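Local coordinates for protein esterase (uncultured bacterium pCosCE1, PDB 7ATL) that hydrolyses carboxylic esters as a family VIII carboxylesterase with a beta-lactamase-like fold and also shows promiscuous acyltransferase activity, at residues M76-E80 with G287-T293; V278-R282 with W347-P351. One frame throughout, in Å; residues are numbered along the deposited sequence.

Contact 1. Residues M76-E80 with G287-T293; sequences MRMIE and GILQPAT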
# COMPACT_ATOMS: atom_id res chain seq x y z
N MET A 76 8.49 -7.17 10.09
CA MET A 76 9.89 -6.77 10.33
C MET A 76 10.13 -6.65 11.84
O MET A 76 11.24 -7.01 12.32
CB MET A 76 10.22 -5.45 9.65
CG MET A 76 10.32 -5.56 8.15
SD MET A 76 11.24 -6.96 7.51
CE MET A 76 12.83 -6.68 8.30
N ARG A 77 9.13 -6.22 12.58
CA ARG A 77 9.24 -6.18 14.06
C ARG A 77 9.34 -7.61 14.60
O ARG A 77 10.15 -7.84 15.51
CB ARG A 77 8.08 -5.39 14.68
CG ARG A 77 8.19 -3.90 14.42
CD ARG A 77 7.28 -3.14 15.36
NE ARG A 77 7.90 -3.10 16.66
CZ ARG A 77 7.34 -3.47 17.80
NH1 ARG A 77 6.08 -3.87 17.84
NH2 ARG A 77 8.04 -3.41 18.91
N MET A 78 8.54 -8.53 14.06
CA MET A 78 8.50 -9.92 14.57
C MET A 78 9.87 -10.54 14.27
O MET A 78 10.37 -11.33 15.07
CB MET A 78 7.38 -10.73 13.92
CG MET A 78 6.08 -10.63 14.65
SD MET A 78 4.74 -11.37 13.69
CE MET A 78 3.35 -11.16 14.79
N ILE A 79 10.44 -10.14 13.14
CA ILE A 79 11.75 -10.65 12.66
C ILE A 79 12.86 -10.09 13.57
O ILE A 79 13.76 -10.86 13.93
CB ILE A 79 11.93 -10.29 11.18
CG1 ILE A 79 11.15 -11.28 10.30
CG2 ILE A 79 13.40 -10.22 10.81
CD1 ILE A 79 10.81 -10.75 8.93
N GLU A 80 12.80 -8.81 13.93
CA GLU A 80 13.75 -8.19 14.89
C GLU A 80 13.79 -9.01 16.17
O GLU A 80 14.88 -9.30 16.65
CB GLU A 80 13.32 -6.77 15.25
CG GLU A 80 14.00 -5.74 14.40
CD GLU A 80 13.70 -4.34 14.87
OE1 GLU A 80 12.76 -4.14 15.73
OE2 GLU A 80 14.36 -3.45 14.35
N GLY A 287 12.92 1.43 20.63
CA GLY A 287 12.04 0.35 21.12
C GLY A 287 10.91 -0.01 20.16
O GLY A 287 9.90 -0.56 20.65
N ILE A 288 11.05 0.25 18.85
CA ILE A 288 10.00 -0.11 17.84
C ILE A 288 10.66 -0.74 16.61
O ILE A 288 10.27 -1.87 16.25
CB ILE A 288 9.13 1.12 17.51
CG1 ILE A 288 8.35 1.58 18.75
CG2 ILE A 288 8.20 0.85 16.33
CD1 ILE A 288 7.60 2.88 18.59
N LEU A 289 11.61 -0.05 15.99
CA LEU A 289 12.33 -0.53 14.80
C LEU A 289 13.76 0.02 14.82
O LEU A 289 13.91 1.25 14.86
CB LEU A 289 11.55 -0.07 13.56
CG LEU A 289 12.03 -0.65 12.23
CD1 LEU A 289 11.61 -2.11 12.08
CD2 LEU A 289 11.50 0.16 11.07
N GLN A 290 14.75 -0.86 14.81
CA GLN A 290 16.20 -0.53 14.80
C GLN A 290 16.56 0.17 13.49
O GLN A 290 16.07 -0.20 12.42
CB GLN A 290 17.09 -1.76 15.00
CG GLN A 290 16.79 -2.61 16.24
CD GLN A 290 17.04 -1.91 17.55
OE1 GLN A 290 17.63 -2.46 18.47
NE2 GLN A 290 16.57 -0.67 17.66
N PRO A 291 17.41 1.22 13.54
CA PRO A 291 17.90 1.87 12.32
C PRO A 291 18.38 0.88 11.24
O PRO A 291 18.14 1.10 10.06
CB PRO A 291 19.08 2.71 12.85
CG PRO A 291 18.70 3.04 14.27
CD PRO A 291 17.94 1.83 14.77
N ALA A 292 19.06 -0.19 11.66
CA ALA A 292 19.64 -1.24 10.78
C ALA A 292 18.52 -1.94 9.99
O ALA A 292 18.72 -2.18 8.78
CB ALA A 292 20.45 -2.22 11.59
N THR A 293 17.41 -2.27 10.66
CA THR A 293 16.19 -2.86 10.04
C THR A 293 15.62 -1.87 9.00
O THR A 293 15.38 -2.30 7.84
CB THR A 293 15.16 -3.22 11.11
OG1 THR A 293 15.85 -3.85 12.19
CG2 THR A 293 14.08 -4.16 10.60

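Contact 2. Residues V278-R282 with W347-P351; sequences VETLR and WFYDP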
# COMPACT_ATOMS: atom_id res chain seq x y z
N VAL A 278 5.60 6.06 7.89
CA VAL A 278 6.68 6.37 6.91
C VAL A 278 7.91 6.92 7.65
O VAL A 278 9.04 6.49 7.30
CB VAL A 278 6.17 7.30 5.80
CG1 VAL A 278 7.28 7.72 4.86
CG2 VAL A 278 5.02 6.68 5.02
N GLU A 279 7.74 7.82 8.63
CA GLU A 279 8.85 8.33 9.47
C GLU A 279 9.56 7.14 10.13
O GLU A 279 10.80 7.05 10.02
CB GLU A 279 8.35 9.33 10.51
CG GLU A 279 8.41 10.76 10.02
CD GLU A 279 9.83 11.21 9.74
OE1 GLU A 279 10.60 11.33 10.73
OE2 GLU A 279 10.16 11.40 8.53
N THR A 280 8.81 6.22 10.73
CA THR A 280 9.33 4.98 11.37
C THR A 280 10.18 4.17 10.39
O THR A 280 11.28 3.72 10.76
CB THR A 280 8.17 4.15 11.92
OG1 THR A 280 7.43 4.98 12.81
CG2 THR A 280 8.64 2.91 12.64
N LEU A 281 9.70 3.99 9.16
CA LEU A 281 10.43 3.27 8.10
C LEU A 281 11.68 4.05 7.73
O LEU A 281 12.67 3.41 7.37
CB LEU A 281 9.51 3.07 6.89
CG LEU A 281 8.31 2.14 7.11
CD1 LEU A 281 7.70 1.73 5.78
CD2 LEU A 281 8.67 0.89 7.91
N ARG A 282 11.66 5.38 7.78
CA ARG A 282 12.80 6.21 7.31
C ARG A 282 14.00 6.10 8.27
O ARG A 282 15.14 6.12 7.75
CB ARG A 282 12.38 7.68 7.15
CG ARG A 282 13.52 8.58 6.70
CD ARG A 282 13.07 10.01 6.43
NE ARG A 282 12.79 10.71 7.67
CZ ARG A 282 13.69 11.25 8.48
NH1 ARG A 282 14.99 11.18 8.21
NH2 ARG A 282 13.26 11.84 9.59
N TRP A 347 3.03 7.68 -1.33
CA TRP A 347 3.85 8.02 -0.15
C TRP A 347 5.31 7.70 -0.47
O TRP A 347 5.57 6.85 -1.33
CB TRP A 347 3.36 7.30 1.11
CG TRP A 347 3.50 5.82 1.03
CD1 TRP A 347 2.53 4.93 0.65
CD2 TRP A 347 4.69 5.04 1.29
NE1 TRP A 347 3.03 3.66 0.69
CE2 TRP A 347 4.35 3.69 1.05
CE3 TRP A 347 5.99 5.34 1.70
CZ2 TRP A 347 5.28 2.65 1.21
CZ3 TRP A 347 6.89 4.31 1.86
CH2 TRP A 347 6.54 2.98 1.62
N PHE A 348 6.23 8.40 0.17
CA PHE A 348 7.68 8.15 0.04
C PHE A 348 8.39 8.85 1.19
O PHE A 348 7.86 9.85 1.70
CB PHE A 348 8.22 8.57 -1.33
CG PHE A 348 8.18 10.05 -1.66
CD1 PHE A 348 9.19 10.91 -1.23
CD2 PHE A 348 7.16 10.58 -2.43
CE1 PHE A 348 9.16 12.26 -1.55
CE2 PHE A 348 7.13 11.93 -2.76
CZ PHE A 348 8.13 12.77 -2.32
N TYR A 349 9.52 8.30 1.59
CA TYR A 349 10.56 9.03 2.34
C TYR A 349 11.79 9.02 1.45
O TYR A 349 12.01 8.00 0.79
CB TYR A 349 10.80 8.41 3.72
CG TYR A 349 11.47 7.08 3.74
CD1 TYR A 349 12.79 6.95 3.36
CD2 TYR A 349 10.83 5.95 4.22
CE1 TYR A 349 13.45 5.74 3.43
CE2 TYR A 349 11.47 4.72 4.30
CZ TYR A 349 12.79 4.62 3.90
OH TYR A 349 13.46 3.44 3.93
N ASP A 350 12.48 10.16 1.40
CA ASP A 350 13.84 10.32 0.83
C ASP A 350 14.83 10.35 2.00
O ASP A 350 14.85 11.32 2.78
CB ASP A 350 13.82 11.56 -0.08
CG ASP A 350 15.17 11.90 -0.67
OD1 ASP A 350 16.18 11.57 -0.01
OD2 ASP A 350 15.18 12.51 -1.76
N PRO A 351 15.66 9.29 2.20
CA PRO A 351 16.57 9.23 3.36
C PRO A 351 17.64 10.33 3.31
O PRO A 351 17.96 10.80 4.37
CB PRO A 351 17.21 7.84 3.27
CG PRO A 351 17.13 7.51 1.79
CD PRO A 351 15.82 8.12 1.33
O HOH W 1 16.76 9.63 6.55

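Contact 1. Residues M76-E80 with G287-T293
Ile288 O meets the guanidinium of Arg77 at its edge, only 8° out of the plane. Arg77 NE gives it a hydrogen bond of 2.7 Å. The donor sits somewhat off the carbonyl plane. The bend in the arginine chain at chi3 (77°) turns NE to this carbonyl, while CG and CD pass alongside the same oxygen. Arg77 NH1 bonds to Trp197 O, so the flat group is held from two directions.

The other flat group is the carboxylate of Glu80. Its OE2 takes two bonds on different lone pairs. Gln290 N donates to the syn lone pair at 2.7 Å, and the hydroxyl OG1 of Thr293 donates to the anti lone pair, also at 2.7 Å. Gln290 is the N-cap of helix 291-297, so the acid lies at the N-terminal end of that helix. The helix end would probably stabilise its negative charge. Gln290 CG also lies 3.2 Å from Glu80 OE2. One turn earlier, at Met76, the contact is apolar. Met76 CE reaches Thr293 CG2 at 3.6 Å, the two side chains running past each other in opposite directions.

Residues 76-80 are the last turn of helix 67-80, whose far end carries an SxxK pattern consistent with the beta-lactamase family. They pack against the bulged loop 287-290 and the first turn of helix 291-297. Met78 packs against helices 174-186 and 190-199, while Met76 also touches Leu296 and Met297.

Contact 2. Residues V278-R282 with W347-P351
Tyr349 turns one ring face to CA and CB of Arg282, and this is the tightly packed part of the contact. Arg282 CA stands 3.6 Å from the ring centroid and 10° off its normal, a CH-pi contact. Arg282 CB covers the same ring at 3.6 Å from Tyr349 CG. Tyr349 CG sits between its own backbone N and carbonyl carbon (chi1 71°), which brings the flat of the ring round to the helix. Leu281 CB adds a contact of 3.6 Å to Tyr349 CE2.

Val278 uses both branches. CG2 meets Trp347 CE3 at 3.7 Å, and CG1 meets Tyr349 CB at 3.8 Å. Leu281 CD1 touches Trp347 CH2 more loosely, at 4.5 Å.

The Arg282 end is looser. Beyond its bend at chi3 the arginine turns back to its own helix, where NE and NH2 form a two-bond salt bridge to Glu279 OE2 and OE1. One water, accepting from Arg282 NH1 and donating to Pro351 O, bridges the segments. Glu279 OE2 also bonds to Ser356 OG.

The axes of 278-282 and 347-350 come within 8.4 Å at 33°; here helix 271-283 covers strand 345-350 of the antiparallel sheet. Arg298 NH1 bonds to both Tyr349 OH and Arg282 O. The chemistry implies a largely apolar seam, held by packing and CH-pi contact rather than direct hydrogen bonds, with charge paired within the helix and polar ends tied to neighbours.

How the contacts relate
Contact 2 is the core contact: all its touching residues are buried, and it seats a helix on the central sheet. Contact 1 lies farther from the chain centre and is only partly buried, joining one helix to a loop and the start of another. It relies on charged side chains that hydrogen-bond across it, with a little apolar packing. Contact 2 joins its segments by apolar and CH-pi packing, plus one water. The two adjoin through helix 271-283, which precedes helix 291-297 in the chain: Leu289 CD2 lies 3.6 Å from Thr280 O. Helix 67-80 also serves both, since Pro69 touches Leu281 and Trp347.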